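Local coordinates for formylmethanofuran--tetrahydromethanopterin formyltransferase (PDB 1M5S), which catalyses the reversible transfer of a formyl group from formylmethanofuran to tetrahydromethanopterin, an early step of methanogenesis from carbon dioxide, at residues A[62-67]-A[71-76]; A[20-25]-A[55-60]; A[104-107]-A[113-116]. All blocks are in the same frame, centred on the assembly; numbering follows the deposited sequence.

Interaction 1: A[62-67]-A[71-76]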
loop_
_atom_site.group_PDB
_atom_site.type_symbol
_atom_site.label_atom_id
_atom_site.label_comp_id
_atom_site.label_asym_id
_atom_site.label_seq_id
_atom_site.Cartn_x
_atom_site.Cartn_y
_atom_site.Cartn_z
ATOM N N PRO A 62 13.592 12.353 5.150
ATOM C CA PRO A 62 14.273 12.495 6.440
ATOM C C PRO A 62 15.437 13.495 6.384
ATOM O O PRO A 62 15.837 14.059 7.404
ATOM C CB PRO A 62 14.758 11.077 6.740
ATOM C CG PRO A 62 13.856 10.205 5.964
ATOM C CD PRO A 62 13.584 10.950 4.702
ATOM N N SER A 63 15.956 13.729 5.182
ATOM C CA SER A 63 17.117 14.588 5.000
ATOM C C SER A 63 16.742 16.068 4.936
ATOM O O SER A 63 17.619 16.923 4.857
ATOM C CB SER A 63 17.876 14.184 3.732
ATOM O OG SER A 63 17.140 14.509 2.565
ATOM N N GLU A 64 15.453 16.375 5.058
ATOM C CA GLU A 64 15.000 17.756 4.937
ATOM C C GLU A 64 14.120 18.244 6.088
ATOM O O GLU A 64 13.795 19.423 6.158
ATOM C CB GLU A 64 14.267 17.949 3.605
ATOM C CG GLU A 64 12.829 17.455 3.601
ATOM C CD GLU A 64 12.148 17.643 2.266
ATOM O OE1 GLU A 64 12.043 18.798 1.815
ATOM O OE2 GLU A 64 11.709 16.637 1.670
ATOM N N THR A 65 13.704 17.336 6.966
ATOM C CA THR A 65 12.797 17.692 8.060
ATOM C C THR A 65 13.566 18.154 9.293
ATOM O O THR A 65 14.736 17.799 9.472
ATOM C CB THR A 65 11.903 16.505 8.467
ATOM O OG1 THR A 65 12.730 15.398 8.851
ATOM C CG2 THR A 65 10.989 16.103 7.316
ATOM N N PRO A 66 12.918 18.961 10.154
ATOM C CA PRO A 66 13.555 19.553 11.336
ATOM C C PRO A 66 14.103 18.490 12.286
ATOM O O PRO A 66 15.173 18.666 12.873
ATOM C CB PRO A 66 12.428 20.341 11.983
ATOM C CG PRO A 66 11.513 20.661 10.843
ATOM C CD PRO A 66 11.526 19.420 10.019
ATOM N N ASP A 67 13.409 17.356 12.364
ATOM C CA ASP A 67 13.780 16.276 13.275
ATOM C C ASP A 67 14.418 15.074 12.584
ATOM O O ASP A 67 14.643 14.037 13.210
ATOM C CB ASP A 67 12.551 15.827 14.088
ATOM C CG ASP A 67 11.436 15.266 13.224
ATOM O OD1 ASP A 67 11.581 15.227 11.982
ATOM O OD2 ASP A 67 10.397 14.876 13.799
ATOM N N GLY A 71 8.430 12.565 6.736
ATOM C CA GLY A 71 7.225 13.359 6.939
ATOM C C GLY A 71 6.366 13.556 5.700
ATOM O O GLY A 71 6.638 12.989 4.644
ATOM N N VAL A 72 5.255 14.269 5.874
ATOM C CA VAL A 72 4.333 14.591 4.783
ATOM C C VAL A 72 3.908 16.054 4.938
ATOM O O VAL A 72 3.475 16.467 6.016
ATOM C CB VAL A 72 3.047 13.713 4.817
ATOM C CG1 VAL A 72 2.170 14.032 3.621
ATOM C CG2 VAL A 72 3.402 12.236 4.823
ATOM N N TYR A 73 4.092 16.837 3.877
ATOM C CA TYR A 73 3.538 18.188 3.804
ATOM C C TYR A 73 2.080 18.128 3.386
ATOM O O TYR A 73 1.729 17.437 2.425
ATOM C CB TYR A 73 4.305 19.042 2.793
ATOM C CG TYR A 73 5.704 19.399 3.225
ATOM C CD1 TYR A 73 5.937 20.457 4.101
ATOM C CD2 TYR A 73 6.802 18.703 2.723
ATOM C CE1 TYR A 73 7.232 20.819 4.453
ATOM C CE2 TYR A 73 8.098 19.048 3.077
ATOM C CZ TYR A 73 8.308 20.109 3.938
ATOM O OH TYR A 73 9.601 20.469 4.253
ATOM N N VAL A 74 1.222 18.772 4.169
ATOM C CA VAL A 74 -0.178 18.922 3.795
ATOM C C VAL A 74 -0.527 20.405 3.659
ATOM O O VAL A 74 0.240 21.275 4.080
ATOM C CB VAL A 74 -1.128 18.244 4.823
ATOM C CG1 VAL A 74 -0.907 16.730 4.820
ATOM C CG2 VAL A 74 -0.911 18.816 6.214
ATOM N N GLN A 75 -1.558 20.673 2.867
ATOM C CA GLN A 75 -2.111 22.009 2.749
ATOM C C GLN A 75 -3.561 21.931 3.170
ATOM O O GLN A 75 -4.252 20.969 2.841
ATOM C CB GLN A 75 -2.008 22.518 1.309
ATOM C CG GLN A 75 -0.598 22.869 0.873
ATOM C CD GLN A 75 -0.532 23.395 -0.552
ATOM O OE1 GLN A 75 -1.545 23.780 -1.133
ATOM N NE2 GLN A 75 0.675 23.436 -1.108
ATOM N N ILE A 76 -3.941 22.814 4.084
ATOM C CA ILE A 76 -5.332 22.949 4.468
ATOM C C ILE A 76 -5.770 24.343 4.036
ATOM O O ILE A 76 -5.028 25.310 4.204
ATOM C CB ILE A 76 -5.509 22.762 5.988
ATOM C CG1 ILE A 76 -5.100 21.333 6.381
ATOM C CG2 ILE A 76 -6.955 23.010 6.386
ATOM C CD1 ILE A 76 -4.756 21.150 7.860
#
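Glu64 and Tyr73 meet where the 62-67 loop bends back over the beginning of strand 71-76. Glu64 directs CB toward the strand, but at 5.3 Å from Tyr73 OH this atom is still remote. CG is turned between the backbone N and the carbonyl carbon (chi1 80°), and the straight second torsion then drives the chain on toward the tyrosine: CG reaches 4.5 Å from Tyr73 OH, CD 4.3 Å. OE1 makes the closest approach, 3.8 Å from Tyr73 OH and 4.1 Å from Tyr73 CE2. It lies beside the ring edge, near the ring plane, with carboxylate and ring planes 71° apart. At these separations the two groups only adjoin, without a hydrogen bond between them; OE1 is bonded elsewhere. OE2 turns to the preceding strand, forming a salt bridge with Arg58 NH1 and accepting a bond from Ser61 N, so both ends of the carboxylate are committed. The chain path here is a beta hairpin with a long connection: strands 53-60 and 71-78 are antiparallel neighbours, and 62-67 belongs to the loop joining them. Nearer the loop's return, Thr65 CG2 stands 4.4 Å from Gly71 N, a loose approach of the methyl to the backbone nitrogen, while Thr65 OG1 is hydrogen-bonded to Arg69 O. Tyr73 also forms a cation-pi pair with Arg22, and Pro62 packs on Glu189 of the second subunit.

Interaction 2: A[20-25]-A[55-60]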
loop_
_atom_site.group_PDB
_atom_site.type_symbol
_atom_site.label_atom_id
_atom_site.label_comp_id
_atom_site.label_asym_id
_atom_site.label_seq_id
_atom_site.Cartn_x
_atom_site.Cartn_y
_atom_site.Cartn_z
ATOM N N ILE A 20 -4.315 29.293 2.300
ATOM C CA ILE A 20 -3.648 27.995 2.395
ATOM C C ILE A 20 -2.655 27.962 3.557
ATOM O O ILE A 20 -1.734 28.777 3.613
ATOM C CB ILE A 20 -2.891 27.640 1.075
ATOM C CG1 ILE A 20 -3.874 27.562 -0.106
ATOM C CG2 ILE A 20 -2.189 26.292 1.223
ATOM C CD1 ILE A 20 -3.218 27.326 -1.445
ATOM N N ALA A 21 -2.860 27.016 4.476
ATOM C CA ALA A 21 -1.872 26.698 5.510
ATOM C C ALA A 21 -1.104 25.423 5.143
ATOM O O ALA A 21 -1.699 24.462 4.687
ATOM C CB ALA A 21 -2.565 26.523 6.859
ATOM N N ARG A 22 0.220 25.501 5.178
ATOM C CA ARG A 22 1.136 24.374 4.961
ATOM C C ARG A 22 1.626 23.843 6.311
ATOM O O ARG A 22 2.046 24.616 7.186
ATOM C CB ARG A 22 2.326 24.856 4.132
ATOM C CG ARG A 22 3.013 23.749 3.332
ATOM C CD ARG A 22 4.471 24.088 3.028
ATOM N NE ARG A 22 5.032 23.344 1.893
ATOM C CZ ARG A 22 6.348 23.189 1.698
ATOM N NH1 ARG A 22 7.236 23.719 2.552
ATOM N NH2 ARG A 22 6.882 22.513 0.673
ATOM N N VAL A 23 1.485 22.529 6.495
ATOM C CA VAL A 23 1.903 21.824 7.714
ATOM C C VAL A 23 2.785 20.620 7.354
ATOM O O VAL A 23 2.444 19.844 6.465
ATOM C CB VAL A 23 0.686 21.287 8.526
ATOM C CG1 VAL A 23 1.151 20.723 9.848
ATOM C CG2 VAL A 23 -0.331 22.376 8.735
ATOM N N LEU A 24 3.889 20.444 8.081
ATOM C CA LEU A 24 4.712 19.243 7.975
ATOM C C LEU A 24 4.404 18.285 9.122
ATOM O O LEU A 24 4.519 18.653 10.292
ATOM C CB LEU A 24 6.196 19.610 8.016
ATOM C CG LEU A 24 7.219 18.474 8.077
ATOM C CD1 LEU A 24 7.119 17.606 6.838
ATOM C CD2 LEU A 24 8.602 19.056 8.190
ATOM N N ILE A 25 3.894 17.104 8.784
ATOM C CA ILE A 25 3.714 16.046 9.774
ATOM C C ILE A 25 4.849 15.033 9.628
ATOM O O ILE A 25 5.035 14.464 8.554
ATOM C CB ILE A 25 2.355 15.316 9.599
ATOM C CG1 ILE A 25 1.204 16.325 9.615
ATOM C CG2 ILE A 25 2.149 14.302 10.728
ATOM C CD1 ILE A 25 -0.085 15.790 9.040
ATOM N N GLY A 55 -5.246 18.366 1.387
ATOM C CA GLY A 55 -4.638 17.222 0.744
ATOM C C GLY A 55 -3.145 17.157 0.965
ATOM O O GLY A 55 -2.523 18.079 1.511
ATOM N N ILE A 56 -2.563 16.056 0.513
ATOM C CA ILE A 56 -1.135 15.854 0.634
ATOM C C ILE A 56 -0.434 16.542 -0.532
ATOM O O ILE A 56 -0.835 16.406 -1.682
ATOM C CB ILE A 56 -0.812 14.346 0.664
ATOM C CG1 ILE A 56 -1.290 13.751 1.991
ATOM C CG2 ILE A 56 0.694 14.113 0.470
ATOM C CD1 ILE A 56 -1.457 12.270 1.953
ATOM N N GLU A 57 0.562 17.354 -0.202
ATOM C CA GLU A 57 1.317 18.117 -1.189
ATOM C C GLU A 57 2.428 17.237 -1.751
ATOM O O GLU A 57 2.590 17.105 -2.965
ATOM C CB GLU A 57 1.901 19.372 -0.518
ATOM C CG GLU A 57 2.773 20.234 -1.415
ATOM C CD GLU A 57 3.499 21.317 -0.665
ATOM O OE1 GLU A 57 2.864 21.989 0.169
ATOM O OE2 GLU A 57 4.714 21.484 -0.897
ATOM N N ARG A 58 3.194 16.647 -0.847
ATOM C CA ARG A 58 4.305 15.755 -1.197
ATOM C C ARG A 58 4.956 15.195 0.068
ATOM O O ARG A 58 4.807 15.755 1.165
ATOM C CB ARG A 58 5.364 16.524 -1.991
ATOM C CG ARG A 58 6.055 17.614 -1.168
ATOM C CD ARG A 58 7.559 17.704 -1.435
ATOM N NE ARG A 58 8.187 18.882 -0.817
ATOM C CZ ARG A 58 9.334 18.844 -0.126
ATOM N NH1 ARG A 58 9.997 17.692 0.047
ATOM N NH2 ARG A 58 9.907 19.917 0.437
ATOM N N LEU A 59 5.585 14.037 -0.079
ATOM C CA LEU A 59 6.323 13.406 1.004
ATOM C C LEU A 59 7.564 14.213 1.351
ATOM O O LEU A 59 8.193 14.794 0.472
ATOM C CB LEU A 59 6.727 11.992 0.582
ATOM C CG LEU A 59 5.757 10.825 0.767
ATOM C CD1 LEU A 59 4.325 11.281 0.668
ATOM C CD2 LEU A 59 6.064 9.771 -0.281
ATOM N N ALA A 60 7.904 14.241 2.637
ATOM C CA ALA A 60 9.123 14.884 3.105
ATOM C C ALA A 60 10.195 13.853 3.419
ATOM O O ALA A 60 9.952 12.900 4.160
ATOM C CB ALA A 60 8.831 15.707 4.332
#
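Strand segments 20-25 and 55-60 run in broadly the same direction, their axes 31° apart and 8.4 Å at closest approach, with Arg22 facing Glu57 and Leu24 facing Ala60. That spacing suits two strands with a third between them, and strand 71-78 fills this place, antiparallel to both. The register advances two residues on one side and three on the other because 55-60 carries a classic beta bulge: Glu57 and Arg58 both oppose Tyr73 through backbone bonds, and their side chains reach the same side of the sheet. Across this side Arg22 extends its chain with CG anti to the backbone N (chi1 -155°), which carries the guanidinium over to Glu57. The grip is side-on and bidentate. Arg22 NE donates to Glu57 OE1 at 3.1 Å in an almost straight bond (169°), and Arg22 NH2 donates to Glu57 OE2 at 2.9 Å; the two planar groups are nearly coplanar. Gln75 NE2 and Gly192 N also bond to OE1 and OE2 respectively, consistent with a buried carboxylate held in its charged form. Arg58 NH2 comes within 4.0 Å of Arg22 NH2, a proximity probably eased by Glu57 and by the Arg58-Glu64 salt bridge. Further along, Leu24 CD1 touches Ala60 CB at 3.6 Å, an apolar patch continued by Pro66 and Thr65. On the reverse of the sheet, Ala21 and Val23 pack on helix 81-95, whereas Ile25 and Ile56 lie against helix 30-41.

Interaction 3: A[104-107]-A[113-116]. Unlike the reference sequence in segment 113-116: Asp115 (reference Phe).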
loop_
_atom_site.group_PDB
_atom_site.type_symbol
_atom_site.label_atom_id
_atom_site.label_comp_id
_atom_site.label_asym_id
_atom_site.label_seq_id
_atom_site.Cartn_x
_atom_site.Cartn_y
_atom_site.Cartn_z
ATOM N N VAL A 104 4.434 17.849 14.609
ATOM C CA VAL A 104 3.929 18.871 13.696
ATOM C C VAL A 104 4.896 20.045 13.645
ATOM O O VAL A 104 5.293 20.575 14.681
ATOM C CB VAL A 104 2.546 19.393 14.146
ATOM C CG1 VAL A 104 2.146 20.606 13.326
ATOM C CG2 VAL A 104 1.512 18.310 13.995
ATOM N N PHE A 105 5.301 20.416 12.435
ATOM C CA PHE A 105 6.151 21.580 12.218
ATOM C C PHE A 105 5.499 22.548 11.241
ATOM O O PHE A 105 4.534 22.204 10.553
ATOM C CB PHE A 105 7.517 21.149 11.687
ATOM C CG PHE A 105 8.259 20.228 12.614
ATOM C CD1 PHE A 105 9.010 20.736 13.666
ATOM C CD2 PHE A 105 8.174 18.849 12.460
ATOM C CE1 PHE A 105 9.665 19.885 14.551
ATOM C CE2 PHE A 105 8.827 17.998 13.339
ATOM C CZ PHE A 105 9.571 18.519 14.386
ATOM N N ASN A 106 6.045 23.756 11.176
ATOM C CA ASN A 106 5.481 24.824 10.358
ATOM C C ASN A 106 5.932 24.679 8.904
ATOM O O ASN A 106 7.129 24.733 8.611
ATOM C CB ASN A 106 5.934 26.181 10.910
ATOM C CG ASN A 106 5.161 27.343 10.324
ATOM O OD1 ASN A 106 4.393 27.190 9.369
ATOM N ND2 ASN A 106 5.336 28.512 10.921
ATOM N N GLY A 107 4.966 24.535 7.996
ATOM C CA GLY A 107 5.288 24.404 6.587
ATOM C C GLY A 107 5.615 25.722 5.909
ATOM O O GLY A 107 6.349 25.741 4.918
ATOM N N LYS A 113 1.535 35.749 7.657
ATOM C CA LYS A 113 0.481 35.270 8.551
ATOM C C LYS A 113 0.939 34.005 9.296
ATOM O O LYS A 113 1.659 33.184 8.734
ATOM C CB LYS A 113 -0.788 34.982 7.747
ATOM C CG LYS A 113 -2.050 35.531 8.371
ATOM C CD LYS A 113 -2.686 34.518 9.288
ATOM C CE LYS A 113 -4.046 34.987 9.757
ATOM N NZ LYS A 113 -3.941 36.103 10.729
ATOM N N GLN A 114 0.632 33.932 10.592
ATOM C CA GLN A 114 1.002 32.796 11.444
ATOM C C GLN A 114 -0.091 32.514 12.472
ATOM O O GLN A 114 -0.474 33.396 13.244
ATOM C CB GLN A 114 2.309 33.074 12.191
ATOM C CG GLN A 114 3.539 33.219 11.318
ATOM C CD GLN A 114 4.032 31.900 10.765
ATOM O OE1 GLN A 114 3.620 30.830 11.213
ATOM N NE2 GLN A 114 4.933 31.970 9.790
ATOM N N ASP A 115 -0.594 31.285 12.479
ATOM C CA ASP A 115 -1.550 30.861 13.492
ATOM C C ASP A 115 -0.786 30.093 14.574
ATOM O O ASP A 115 0.091 29.287 14.261
ATOM C CB ASP A 115 -2.631 29.979 12.859
ATOM C CG ASP A 115 -3.450 30.717 11.805
ATOM O OD1 ASP A 115 -3.255 30.461 10.596
ATOM O OD2 ASP A 115 -4.307 31.544 12.182
ATOM N N ASN A 116 -1.039 30.415 15.840
ATOM C CA ASN A 116 -0.252 29.844 16.938
ATOM C C ASN A 116 -0.805 28.501 17.423
ATOM O O ASN A 116 -0.903 28.249 18.625
ATOM C CB ASN A 116 -0.132 30.852 18.099
ATOM C CG ASN A 116 -1.453 31.083 18.838
ATOM O OD1 ASN A 116 -2.548 30.825 18.316
ATOM N ND2 ASN A 116 -1.347 31.565 20.076
#
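Asn106 and Gln114 face each other with CA atoms 9.2 Å apart, about two strand spacings, as expected for strands 103-106 and 113-115 if strand 147-170, with which both pair, passes between them. One hydrogen bond joins the two segments. Asn106 ND2 donates to Gln114 OE1 at 2.9 Å, with a somewhat bent N-H...O angle of 143°. The donor is tilted out of the glutamine carbonyl plane, the acceptor likewise out of the asparagine amide plane, and the two amides stand 82° apart, so they meet steeply turned rather than side by side. Asn106 points CB toward the other segment and keeps CG anti to its own N (chi1 -167°), which swings the amide toward Gln114, where it arrives at a slant. Gln114 instead leaves its backbone at a slant and bends at its second torsion, curling the carboxamide back to meet it; Gln114 CD ends 3.6 Å from Asn106 ND2. The remaining amide atoms are engaged too. Asn106 OD1 accepts from Gly156 N and from Leu108 N, while Gln114 NE2 donates to Leu108 O and Ala111 O. Bonds at both ends therefore fix the flip of the asparagine amide, which is buried. A leucine at Asn106 would carry neither donor nor acceptor, and would probably leave Gln114 OE1, Gly156 N and Leu108 N without this partner and the turn less firmly held. The bond from Asn106 OD1 to Leu108 N, two residues on, defines an Asx turn: it starts the loop where strand 103-106 ends, and Gln114 NE2 bonds to Leu108 O near the start of that loop and to Ala111 O near its end, while Gln114 OE1 takes the bond from Asn106.

Overall arrangement
All three interactions belong to one beta region but differ in depth and chemistry. Interaction 2 is the buried one, nearest the chain centre, and combines a charged pair with an apolar touch; interactions 1 and 3 are partly buried and lie where strands pass into loops. Interaction 1 sets a carboxylate beside a tyrosine edge with no bond between its segments, its polar ends held from outside. It shares its hairpin with interaction 2 through the Glu64-Arg58 salt bridge and the Gly71-Ala60 backbone pair. Interaction 3 relies on neutral amides and adjoins interaction 2 through backbone bonds between 20-25 and 104-107. Pro66 and Asp67 also pack on Phe105, so loop 62-67 touches both others.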